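Local coordinates for GGDEF and EAL domain-containing protein (Vibrio cholerae O1 str. 2010EL-1786, PDB 6PWK) that binds the second messenger c-di-GMP and, as a LapD-type receptor, probably controls large adhesins during biofilm formation, at residues 31-39 / 142-152; 74-84 / 112-123. All coordinates share one frame; numbering follows the deposited sequence.

In the fold
Both contacts belong to the GGDEF domain and pair its helices on opposite faces of the central sheet, whose strand 96-102 lends residues to each. Contact 1 sets helix 28-41 against the segment joining strand 136-142 to helix 148-164; contact 2 joins the end of helix 53-80 to helix 106-118 and the turn after it. Their centres lie 23 Å apart and no element of one recurs in the other. Each is partly buried. Contact 1 buries polar groups held by hydrogen bonds, those of a tryptophan and an asparagine, and has a flank on bound c-di-GMP; contact 2 adds a cysteine, while the Arg77 stem and Ser81 lie at its more open edge.

Contact 1: residues 31-39 / 142-152; sequences YMSQLSGWL and NKRQSSTTTLL. With C2E (9,9'-[(2R,3R,3aS,5S,7aR,9R,10R,10aS,12S,14aR)-3,5,10,12-tetrahydroxy-5,12-dioxidooctahydro-2H,7H-difuro[3,2-d:3',2'-j][1,3,7,9,2,8]tetraoxadiphosphacyclododecine-2,9-diyl]bis(2-amino-1,9-dihydro-6H-purin-6-one)), chain D.
Trp38 and Leu39 meet Leu151 through opposite choices of first torsion. The indole of Trp38 is swung anti to its own backbone N (chi1 163°), whereas Leu39 places CG beside the backbone N (chi1 -69°), and the two side chains converge on one methyl. This is a helix pair on one face of the GGDEF sheet, where the axes of segments 31-39 and 148-152 approach to 11.1 Å, with 113° between their N-to-C directions. Leu151 CD1 lies at the edge of the indole, near the ring plane, 3.6 Å from Trp38 CZ3. Leu151 CD1 also stands 3.8 Å from Leu39 CD2, on a side chain that runs past Leu151 in the opposite direction.

Asn142 continues the same patch. Asn142 CB approaches Trp38 CH2 at 3.9 Å, and the amide is fixed from both ends: ND2 donates to Gly43 O, and Asn142 OD1 accepts from Ser146 OG at 3.0 Å within the carbonyl plane. Trp38 NE1 in turn donates to Ile44 O, so both N-H donors, Asn142 ND2 and Trp38 NE1, are taken up by carbonyls just before strand 45-51. Ser147 occupies the N-cap position before helix 148-164, and its OG is hydrogen-bonded to Thr150 OG1.

Toward the other end of the contact the Leu35 side chain crosses that of Thr148, with Leu35 CD2 at 3.4 Å from Thr148 OG1, and Leu35 also packs on Val47 and Ile100 of the sheet. Met32 CE closes the apolar row on Leu152 CD1 at 4.2 Å. Leu152 and Thr149 carry the helix to the bound c-di-GMP, which Asp68 of the second subunit also grips; on this side the methyl CG2 of Thr149 lies 3.2 Å from the phosphate oxygen O11.

Contact 2: residues 74-84 / 112-123; sequences LADRLKNSITI and VAESIITCVDDI
Leu74, Leu78 and Ile82 supply most of the apolar contact, each meeting a different part of 112-123. Leu74 CD1 rests on two neighbouring methyls, 3.7 Å from Ile123 CD1 and close to Val120 CG1. The Leu78 and Ile116 side chains cross at a slant, Leu78 CD1 touching Ile116 CG2. Ile82 lies beyond the helix end, where a left-handed backbone (phi 60°, psi 57°) turns the chain. Its two branches then part: Ile82 CG2 goes to Val112 CG1 at 3.5 Å, while the side chain as a whole lies about at right angles to Ile116, with Ile82 CD1 3.6 Å from Ile116 CG1. Farther on, Ile84 CD1 and Val112 CG2 meet tip to tip at 3.9 Å.

A second kind of contact uses the stem of a charged residue. Arg77 bends at its second torsion (chi2 -71°), and its methylenes run past Ile123 in the opposite sense, Arg77 CG being 3.5 Å from the Ile123 CG2 methyl. Arg77 NE makes a weak, long ion pair with Glu73.

Polar groups form the third set and are satisfied mostly within their own segments. Ser81 OG reaches back to Arg77 O nearly in line with the carbonyl, at 3.1 Å. The thiol of Cys119 comes close to both, SG lying 3.1 Å from Arg77 O and 3.4 Å from Ser81 OG. Across the way, Ser115 OG bonds Val112 O from a position tilted off the carbonyl plane, and Ile111 O as well; Ile116 N approaches Val112 O from the same face. Ile82 CG1 rests against the Ser115 hydroxyl.

Beneath these residues Leu74, Ile116 and Val112 press on Phe97, Ile99 and Met101 of strand 96-102. The arrangement is that of two neighbouring helices covering one face of the central sheet in the alpha/beta fold of GGDEF domains.

Contact 1: residues 31-39 / 142-152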
loop_
_atom_site.group_PDB
_atom_site.type_symbol
_atom_site.label_atom_id
_atom_site.label_comp_id
_atom_site.label_asym_id
_atom_site.label_seq_id
_atom_site.Cartn_x
_atom_site.Cartn_y
_atom_site.Cartn_z
ATOM N N TYR A 31 8.038 -25.305 -4.089
ATOM C CA TYR A 31 6.795 -25.876 -3.585
ATOM C C TYR A 31 5.939 -26.432 -4.715
ATOM O O TYR A 31 5.383 -27.529 -4.598
ATOM C CB TYR A 31 6.022 -24.824 -2.799
ATOM C CG TYR A 31 4.858 -25.396 -2.036
ATOM C CD1 TYR A 31 5.058 -26.049 -0.830
ATOM C CD2 TYR A 31 3.562 -25.293 -2.521
ATOM C CE1 TYR A 31 4.006 -26.581 -0.129
ATOM C CE2 TYR A 31 2.497 -25.824 -1.823
ATOM C CZ TYR A 31 2.730 -26.466 -0.626
ATOM O OH TYR A 31 1.682 -26.995 0.082
ATOM N N MET A 32 5.822 -25.688 -5.816
ATOM C CA MET A 32 5.019 -26.157 -6.942
ATOM C C MET A 32 5.630 -27.402 -7.573
ATOM O O MET A 32 4.904 -28.301 -8.012
ATOM C CB MET A 32 4.869 -25.042 -7.975
ATOM C CG MET A 32 4.317 -23.750 -7.395
ATOM S SD MET A 32 2.708 -23.982 -6.616
ATOM C CE MET A 32 2.658 -22.572 -5.515
ATOM N N SER A 33 6.962 -27.474 -7.622
ATOM C CA SER A 33 7.622 -28.663 -8.155
ATOM C C SER A 33 7.360 -29.878 -7.273
ATOM O O SER A 33 6.979 -30.945 -7.767
ATOM C CB SER A 33 9.124 -28.413 -8.295
ATOM O OG SER A 33 9.818 -29.625 -8.532
ATOM N N GLN A 34 7.562 -29.734 -5.961
ATOM C CA GLN A 34 7.276 -30.834 -5.044
ATOM C C GLN A 34 5.796 -31.191 -5.045
ATOM O O GLN A 34 5.438 -32.363 -4.883
ATOM C CB GLN A 34 7.727 -30.471 -3.630
ATOM C CG GLN A 34 9.211 -30.188 -3.497
ATOM C CD GLN A 34 10.068 -31.411 -3.742
ATOM O OE1 GLN A 34 10.443 -31.704 -4.878
ATOM N NE2 GLN A 34 10.386 -32.134 -2.675
ATOM N N LEU A 35 4.924 -30.197 -5.224
ATOM C CA LEU A 35 3.490 -30.462 -5.240
ATOM C C LEU A 35 3.083 -31.222 -6.495
ATOM O O LEU A 35 2.289 -32.168 -6.424
ATOM C CB LEU A 35 2.713 -29.150 -5.135
ATOM C CG LEU A 35 1.204 -29.221 -4.909
ATOM C CD1 LEU A 35 0.898 -29.758 -3.520
ATOM C CD2 LEU A 35 0.571 -27.853 -5.111
ATOM N N SER A 36 3.617 -30.825 -7.653
ATOM C CA SER A 36 3.229 -31.464 -8.905
ATOM C C SER A 36 3.732 -32.900 -8.988
ATOM O O SER A 36 3.062 -33.757 -9.575
ATOM C CB SER A 36 3.745 -30.648 -10.090
ATOM O OG SER A 36 3.189 -31.107 -11.309
ATOM N N GLY A 37 4.900 -33.183 -8.411
ATOM C CA GLY A 37 5.404 -34.546 -8.422
ATOM C C GLY A 37 4.645 -35.453 -7.473
ATOM O O GLY A 37 4.427 -36.633 -7.767
ATOM N N TRP A 38 4.231 -34.918 -6.322
ATOM C CA TRP A 38 3.448 -35.702 -5.374
ATOM C C TRP A 38 2.074 -36.045 -5.938
ATOM O O TRP A 38 1.552 -37.138 -5.696
ATOM C CB TRP A 38 3.319 -34.939 -4.055
ATOM C CG TRP A 38 2.234 -35.442 -3.153
ATOM C CD1 TRP A 38 2.206 -36.633 -2.489
ATOM C CD2 TRP A 38 1.025 -34.758 -2.802
ATOM N NE1 TRP A 38 1.049 -36.737 -1.753
ATOM C CE2 TRP A 38 0.309 -35.598 -1.928
ATOM C CE3 TRP A 38 0.478 -33.518 -3.147
ATOM C CZ2 TRP A 38 -0.927 -35.239 -1.392
ATOM C CZ3 TRP A 38 -0.748 -33.163 -2.614
ATOM C CH2 TRP A 38 -1.437 -34.020 -1.748
ATOM N N LEU A 39 1.480 -35.125 -6.700
ATOM C CA LEU A 39 0.160 -35.374 -7.270
ATOM C C LEU A 39 0.220 -36.432 -8.365
ATOM O O LEU A 39 -0.598 -37.359 -8.393
ATOM C CB LEU A 39 -0.428 -34.071 -7.815
ATOM C CG LEU A 39 -0.831 -33.008 -6.792
ATOM C CD1 LEU A 39 -1.175 -31.699 -7.483
ATOM C CD2 LEU A 39 -2.001 -33.496 -5.955
ATOM N N ASN A 142 -6.145 -34.611 0.646
ATOM C CA ASN A 142 -6.473 -34.966 -0.730
ATOM C C ASN A 142 -7.054 -36.373 -0.736
ATOM O O ASN A 142 -6.324 -37.360 -0.625
ATOM C CB ASN A 142 -5.242 -34.866 -1.625
ATOM C CG ASN A 142 -5.601 -34.710 -3.090
ATOM O OD1 ASN A 142 -6.640 -34.147 -3.429
ATOM N ND2 ASN A 142 -4.736 -35.207 -3.968
ATOM N N LYS A 143 -8.378 -36.465 -0.857
ATOM C CA LYS A 143 -9.078 -37.741 -0.934
ATOM C C LYS A 143 -9.723 -37.965 -2.296
ATOM O O LYS A 143 -10.477 -38.928 -2.466
ATOM C CB LYS A 143 -10.126 -37.837 0.179
ATOM C CG LYS A 143 -9.558 -37.651 1.584
ATOM C CD LYS A 143 -10.464 -38.273 2.636
ATOM C CE LYS A 143 -9.981 -37.976 4.050
ATOM N NZ LYS A 143 -10.444 -36.647 4.537
ATOM N N ARG A 144 -9.452 -37.090 -3.264
ATOM C CA ARG A 144 -9.856 -37.276 -4.649
ATOM C C ARG A 144 -8.710 -36.820 -5.542
ATOM O O ARG A 144 -7.757 -36.186 -5.084
ATOM C CB ARG A 144 -11.144 -36.508 -4.980
ATOM C CG ARG A 144 -12.390 -37.033 -4.283
ATOM C CD ARG A 144 -13.640 -36.289 -4.728
ATOM N NE ARG A 144 -14.852 -36.869 -4.153
ATOM C CZ ARG A 144 -16.082 -36.429 -4.395
ATOM N NH1 ARG A 144 -16.275 -35.397 -5.205
ATOM N NH2 ARG A 144 -17.123 -37.023 -3.827
ATOM N N GLN A 145 -8.798 -37.153 -6.827
ATOM C CA GLN A 145 -7.781 -36.724 -7.783
ATOM C C GLN A 145 -8.012 -35.252 -8.104
ATOM O O GLN A 145 -9.024 -34.892 -8.714
ATOM C CB GLN A 145 -7.818 -37.578 -9.047
ATOM C CG GLN A 145 -6.587 -37.403 -9.926
ATOM C CD GLN A 145 -6.713 -38.102 -11.264
ATOM O OE1 GLN A 145 -7.733 -37.993 -11.941
ATOM N NE2 GLN A 145 -5.671 -38.830 -11.652
ATOM N N SER A 146 -7.079 -34.399 -7.692
ATOM C CA SER A 146 -7.226 -32.958 -7.814
ATOM C C SER A 146 -6.045 -32.366 -8.570
ATOM O O SER A 146 -4.920 -32.873 -8.497
ATOM C CB SER A 146 -7.338 -32.295 -6.433
ATOM O OG SER A 146 -8.316 -32.940 -5.635
ATOM N N SER A 147 -6.312 -31.285 -9.301
ATOM C CA SER A 147 -5.263 -30.553 -9.992
ATOM C C SER A 147 -4.501 -29.677 -8.999
ATOM O O SER A 147 -4.813 -29.624 -7.805
ATOM C CB SER A 147 -5.853 -29.716 -11.124
ATOM O OG SER A 147 -6.600 -28.626 -10.612
ATOM N N THR A 148 -3.487 -28.969 -9.497
ATOM C CA THR A 148 -2.663 -28.162 -8.604
ATOM C C THR A 148 -3.347 -26.848 -8.239
ATOM O O THR A 148 -3.202 -26.366 -7.109
ATOM C CB THR A 148 -1.286 -27.909 -9.229
ATOM O OG1 THR A 148 -0.443 -27.245 -8.280
ATOM C CG2 THR A 148 -1.394 -27.062 -10.492
ATOM N N THR A 149 -4.104 -26.258 -9.170
ATOM C CA THR A 149 -4.859 -25.051 -8.842
ATOM C C THR A 149 -6.010 -25.362 -7.898
ATOM O O THR A 149 -6.373 -24.523 -7.066
ATOM C CB THR A 149 -5.391 -24.391 -10.115
ATOM O OG1 THR A 149 -6.379 -25.240 -10.716
ATOM C CG2 THR A 149 -4.264 -24.158 -11.109
ATOM N N THR A 150 -6.591 -26.557 -8.016
ATOM C CA THR A 150 -7.674 -26.958 -7.123
ATOM C C THR A 150 -7.204 -27.003 -5.674
ATOM O O THR A 150 -7.864 -26.464 -4.778
ATOM C CB THR A 150 -8.232 -28.318 -7.553
ATOM O OG1 THR A 150 -8.959 -28.177 -8.779
ATOM C CG2 THR A 150 -9.151 -28.890 -6.481
ATOM N N LEU A 151 -6.060 -27.645 -5.424
ATOM C CA LEU A 151 -5.569 -27.755 -4.054
ATOM C C LEU A 151 -5.193 -26.392 -3.484
ATOM O O LEU A 151 -5.391 -26.139 -2.290
ATOM C CB LEU A 151 -4.379 -28.710 -3.991
ATOM C CG LEU A 151 -4.705 -30.205 -4.025
ATOM C CD1 LEU A 151 -3.527 -31.019 -3.509
ATOM C CD2 LEU A 151 -5.961 -30.504 -3.221
ATOM N N LEU A 152 -4.645 -25.505 -4.317
ATOM C CA LEU A 152 -4.325 -24.163 -3.844
ATOM C C LEU A 152 -5.588 -23.391 -3.485
ATOM O O LEU A 152 -5.601 -22.630 -2.512
ATOM C CB LEU A 152 -3.511 -23.408 -4.898
ATOM C CG LEU A 152 -2.116 -23.960 -5.203
ATOM C CD1 LEU A 152 -1.441 -23.149 -6.302
ATOM C CD2 LEU A 152 -1.258 -23.986 -3.949
HETATM P P1 C2E D . -6.748 -16.483 -7.469
HETATM O O2P C2E D . -6.125 -15.331 -6.719
HETATM O O1P C2E D . -8.017 -15.909 -8.022
HETATM O "O5'" C2E D . -5.942 -16.915 -8.821
HETATM C "C5'" C2E D . -6.623 -17.562 -9.848
HETATM C "C4'" C2E D . -5.506 -17.794 -10.891
HETATM O "O4'" C2E D . -5.023 -16.639 -11.258
HETATM C "C3'" C2E D . -4.322 -18.384 -10.099
HETATM O "O3'" C2E D . -4.373 -19.729 -10.029
HETATM C "C2'" C2E D . -3.076 -17.907 -10.871
HETATM O "O2'" C2E D . -2.625 -18.958 -11.828
HETATM C "C1'" C2E D . -3.469 -16.894 -11.601
HETATM N N9 C2E D . -2.656 -15.718 -11.414
HETATM C C8 C2E D . -3.224 -15.390 -10.227
HETATM N N7 C2E D . -2.600 -14.263 -9.805
HETATM C C5 C2E D . -1.683 -13.904 -10.710
HETATM C C6 C2E D . -0.665 -12.743 -10.819
HETATM O O6 C2E D . -0.574 -11.912 -9.978
HETATM N N1 C2E D . 0.212 -12.631 -11.955
HETATM C C2 C2E D . 0.151 -13.612 -13.016
HETATM N N2 C2E D . 0.989 -13.599 -14.211
HETATM N N3 C2E D . -0.815 -14.693 -12.888
HETATM C C4 C2E D . -1.729 -14.814 -11.713
HETATM P P11 C2E D . -3.275 -20.342 -8.935
HETATM O O21 C2E D . -1.872 -19.779 -8.912
HETATM O O11 C2E D . -3.073 -21.780 -9.329
HETATM O O5A C2E D . -4.118 -20.403 -7.510
HETATM C C5A C2E D . -5.517 -20.412 -7.614
HETATM C C4A C2E D . -6.080 -20.111 -6.284
HETATM O O4A C2E D . -5.369 -20.676 -5.339
HETATM C C3A C2E D . -5.987 -18.452 -6.034
HETATM O O3A C2E D . -7.222 -17.758 -6.528
HETATM C C2A C2E D . -5.899 -18.303 -4.828
HETATM O O2A C2E D . -7.286 -18.260 -4.241
HETATM C C1A C2E D . -5.076 -19.602 -4.313
HETATM N N91 C2E D . -3.783 -19.366 -4.216
HETATM C C81 C2E D . -2.823 -19.514 -5.144
HETATM N N71 C2E D . -1.665 -19.163 -4.558
HETATM C C51 C2E D . -1.921 -18.814 -3.298
HETATM C C61 C2E D . -1.020 -18.333 -2.165
HETATM O O61 C2E D . 0.134 -18.228 -2.375
HETATM N N11 C2E D . -1.541 -18.013 -0.869
HETATM C C21 C2E D . -2.952 -18.143 -0.621
HETATM N N21 C2E D . -3.501 -17.820 0.690
HETATM N N31 C2E D . -3.809 -18.607 -1.716
HETATM C C41 C2E D . -3.252 -18.940 -3.068
#

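Contact 2: residues 74-84 / 112-123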
loop_
_atom_site.group_PDB
_atom_site.type_symbol
_atom_site.label_atom_id
_atom_site.label_comp_id
_atom_site.label_asym_id
_atom_site.label_seq_id
_atom_site.Cartn_x
_atom_site.Cartn_y
_atom_site.Cartn_z
ATOM N N LEU A 74 10.855 -18.711 12.807
ATOM C CA LEU A 74 9.700 -19.562 12.535
ATOM C C LEU A 74 10.064 -20.690 11.579
ATOM O O LEU A 74 9.620 -21.829 11.756
ATOM C CB LEU A 74 8.551 -18.724 11.973
ATOM C CG LEU A 74 7.314 -19.479 11.475
ATOM C CD1 LEU A 74 6.772 -20.418 12.540
ATOM C CD2 LEU A 74 6.240 -18.499 11.034
ATOM N N ALA A 75 10.885 -20.397 10.569
ATOM C CA ALA A 75 11.319 -21.438 9.643
ATOM C C ALA A 75 12.180 -22.476 10.352
ATOM O O ALA A 75 11.958 -23.683 10.210
ATOM C CB ALA A 75 12.078 -20.817 8.472
ATOM N N ASP A 76 13.171 -22.020 11.125
ATOM C CA ASP A 76 14.018 -22.949 11.868
ATOM C C ASP A 76 13.200 -23.774 12.853
ATOM O O ASP A 76 13.386 -24.991 12.966
ATOM C CB ASP A 76 15.124 -22.190 12.607
ATOM C CG ASP A 76 16.183 -21.643 11.672
ATOM O OD1 ASP A 76 16.266 -22.116 10.521
ATOM O OD2 ASP A 76 16.939 -20.742 12.093
ATOM N N ARG A 77 12.292 -23.126 13.586
ATOM C CA ARG A 77 11.470 -23.855 14.543
ATOM C C ARG A 77 10.533 -24.828 13.835
ATOM O O ARG A 77 10.283 -25.934 14.329
ATOM C CB ARG A 77 10.675 -22.875 15.404
ATOM C CG ARG A 77 11.538 -21.930 16.225
ATOM C CD ARG A 77 12.237 -22.649 17.361
ATOM N NE ARG A 77 12.953 -21.716 18.225
ATOM C CZ ARG A 77 13.628 -22.076 19.311
ATOM N NH1 ARG A 77 13.682 -23.352 19.667
ATOM N NH2 ARG A 77 14.250 -21.159 20.039
ATOM N N LEU A 78 10.010 -24.435 12.672
ATOM C CA LEU A 78 9.058 -25.290 11.970
ATOM C C LEU A 78 9.744 -26.504 11.359
ATOM O O LEU A 78 9.213 -27.618 11.423
ATOM C CB LEU A 78 8.329 -24.485 10.891
ATOM C CG LEU A 78 7.154 -25.152 10.176
ATOM C CD1 LEU A 78 6.080 -25.557 11.172
ATOM C CD2 LEU A 78 6.582 -24.223 9.116
ATOM N N LYS A 79 10.929 -26.313 10.774
ATOM C CA LYS A 79 11.556 -27.400 10.028
ATOM C C LYS A 79 12.248 -28.397 10.950
ATOM O O LYS A 79 12.198 -29.607 10.702
ATOM C CB LYS A 79 12.534 -26.834 8.994
ATOM C CG LYS A 79 13.773 -26.164 9.561
ATOM C CD LYS A 79 14.398 -25.234 8.536
ATOM C CE LYS A 79 15.781 -24.782 8.967
ATOM N NZ LYS A 79 16.285 -23.671 8.113
ATOM N N ASN A 80 12.886 -27.921 12.023
ATOM C CA ASN A 80 13.555 -28.841 12.935
ATOM C C ASN A 80 12.552 -29.685 13.709
ATOM O O ASN A 80 12.885 -30.788 14.157
ATOM C CB ASN A 80 14.469 -28.072 13.888
ATOM C CG ASN A 80 15.926 -28.461 13.730
ATOM O OD1 ASN A 80 16.595 -28.041 12.785
ATOM N ND2 ASN A 80 16.425 -29.276 14.654
ATOM N N SER A 81 11.333 -29.189 13.873
ATOM C CA SER A 81 10.238 -29.989 14.397
ATOM C C SER A 81 9.494 -30.657 13.247
ATOM O O SER A 81 9.663 -30.303 12.076
ATOM C CB SER A 81 9.275 -29.125 15.212
ATOM O OG SER A 81 9.965 -28.368 16.190
ATOM N N ILE A 82 8.672 -31.646 13.596
ATOM C CA ILE A 82 7.702 -32.227 12.671
ATOM C C ILE A 82 8.413 -32.818 11.456
ATOM O O ILE A 82 8.124 -32.452 10.311
ATOM C CB ILE A 82 6.659 -31.167 12.261
ATOM C CG1 ILE A 82 6.212 -30.363 13.485
ATOM C CG2 ILE A 82 5.438 -31.817 11.639
ATOM C CD1 ILE A 82 5.738 -28.975 13.154
ATOM N N THR A 83 9.342 -33.742 11.698
ATOM C CA THR A 83 10.131 -34.364 10.638
ATOM C C THR A 83 9.534 -35.722 10.294
ATOM O O THR A 83 9.536 -36.632 11.128
ATOM C CB THR A 83 11.597 -34.514 11.054
ATOM O OG1 THR A 83 11.699 -35.474 12.113
ATOM C CG2 THR A 83 12.158 -33.182 11.527
ATOM N N ILE A 84 9.007 -35.844 9.074
ATOM C CA ILE A 84 8.446 -37.087 8.556
ATOM C C ILE A 84 8.956 -37.267 7.127
ATOM O O ILE A 84 9.569 -36.370 6.548
ATOM C CB ILE A 84 6.892 -37.091 8.619
ATOM C CG1 ILE A 84 6.410 -36.684 10.013
ATOM C CG2 ILE A 84 6.302 -38.464 8.297
ATOM C CD1 ILE A 84 4.922 -36.875 10.237
ATOM N N VAL A 112 -0.131 -33.655 12.946
ATOM C CA VAL A 112 0.909 -32.801 12.381
ATOM C C VAL A 112 0.502 -31.336 12.475
ATOM O O VAL A 112 1.304 -30.477 12.863
ATOM C CB VAL A 112 1.209 -33.217 10.928
ATOM C CG1 VAL A 112 2.188 -32.251 10.291
ATOM C CG2 VAL A 112 1.751 -34.638 10.889
ATOM N N ALA A 113 -0.753 -31.028 12.137
ATOM C CA ALA A 113 -1.236 -29.657 12.253
ATOM C C ALA A 113 -1.291 -29.212 13.709
ATOM O O ALA A 113 -1.004 -28.049 14.020
ATOM C CB ALA A 113 -2.612 -29.526 11.599
ATOM N N GLU A 114 -1.661 -30.118 14.616
ATOM C CA GLU A 114 -1.644 -29.785 16.036
ATOM C C GLU A 114 -0.224 -29.513 16.514
ATOM O O GLU A 114 0.006 -28.607 17.323
ATOM C CB GLU A 114 -2.274 -30.914 16.851
ATOM C CG GLU A 114 -3.150 -30.440 17.994
ATOM C CD GLU A 114 -4.483 -29.900 17.516
ATOM O OE1 GLU A 114 -5.187 -30.621 16.779
ATOM O OE2 GLU A 114 -4.824 -28.750 17.866
ATOM N N SER A 115 0.745 -30.288 16.016
ATOM C CA SER A 115 2.133 -30.075 16.404
ATOM C C SER A 115 2.692 -28.787 15.816
ATOM O O SER A 115 3.561 -28.158 16.429
ATOM C CB SER A 115 2.988 -31.266 15.973
ATOM O OG SER A 115 2.963 -31.422 14.565
ATOM N N ILE A 116 2.213 -28.382 14.637
ATOM C CA ILE A 116 2.665 -27.125 14.043
ATOM C C ILE A 116 2.310 -25.955 14.950
ATOM O O ILE A 116 3.159 -25.120 15.277
ATOM C CB ILE A 116 2.067 -26.942 12.636
ATOM C CG1 ILE A 116 2.685 -27.932 11.650
ATOM C CG2 ILE A 116 2.279 -25.517 12.148
ATOM C CD1 ILE A 116 2.036 -27.912 10.291
ATOM N N ILE A 117 1.050 -25.891 15.386
ATOM C CA ILE A 117 0.578 -24.741 16.154
ATOM C C ILE A 117 1.298 -24.657 17.495
ATOM O O ILE A 117 1.777 -23.588 17.891
ATOM C CB ILE A 117 -0.947 -24.817 16.334
ATOM C CG1 ILE A 117 -1.633 -24.794 14.968
ATOM C CG2 ILE A 117 -1.438 -23.672 17.206
ATOM C CD1 ILE A 117 -2.985 -25.448 14.966
ATOM N N THR A 118 1.382 -25.779 18.215
ATOM C CA THR A 118 2.118 -25.794 19.475
ATOM C C THR A 118 3.584 -25.436 19.262
ATOM O O THR A 118 4.234 -24.900 20.169
ATOM C CB THR A 118 1.989 -27.165 20.144
ATOM O OG1 THR A 118 0.604 -27.518 20.248
ATOM C CG2 THR A 118 2.600 -27.149 21.538
ATOM N N CYS A 119 4.112 -25.703 18.068
ATOM C CA CYS A 119 5.479 -25.327 17.731
ATOM C C CYS A 119 5.645 -23.827 17.517
ATOM O O CYS A 119 6.784 -23.352 17.477
ATOM C CB CYS A 119 5.931 -26.090 16.482
ATOM S SG CYS A 119 7.651 -25.844 15.995
ATOM N N VAL A 120 4.557 -23.070 17.381
ATOM C CA VAL A 120 4.635 -21.625 17.189
ATOM C C VAL A 120 4.191 -20.854 18.423
ATOM O O VAL A 120 4.169 -19.614 18.394
ATOM C CB VAL A 120 3.831 -21.178 15.952
ATOM C CG1 VAL A 120 4.339 -19.843 15.422
ATOM C CG2 VAL A 120 3.921 -22.217 14.858
ATOM N N ASP A 121 3.846 -21.539 19.511
ATOM C CA ASP A 121 3.491 -20.845 20.743
ATOM C C ASP A 121 4.702 -20.570 21.624
ATOM O O ASP A 121 4.774 -19.521 22.267
ATOM C CB ASP A 121 2.452 -21.656 21.526
ATOM C CG ASP A 121 1.070 -21.581 20.911
ATOM O OD1 ASP A 121 0.867 -20.753 19.997
ATOM O OD2 ASP A 121 0.184 -22.346 21.345
ATOM N N ASP A 122 5.659 -21.497 21.671
ATOM C CA ASP A 122 6.862 -21.274 22.466
ATOM C C ASP A 122 7.813 -20.287 21.804
ATOM O O ASP A 122 8.685 -19.735 22.485
ATOM C CB ASP A 122 7.595 -22.594 22.714
ATOM C CG ASP A 122 6.776 -23.576 23.533
ATOM O OD1 ASP A 122 5.965 -23.133 24.369
ATOM O OD2 ASP A 122 6.959 -24.798 23.338
ATOM N N ILE A 123 7.663 -20.042 20.503
ATOM C CA ILE A 123 8.711 -19.351 19.758
ATOM C C ILE A 123 8.480 -17.846 19.663
ATOM O O ILE A 123 9.446 -17.084 19.584
ATOM C CB ILE A 123 8.863 -19.994 18.374
ATOM C CG1 ILE A 123 7.675 -19.662 17.470
ATOM C CG2 ILE A 123 8.989 -21.494 18.523
ATOM C CD1 ILE A 123 7.831 -20.191 16.063
#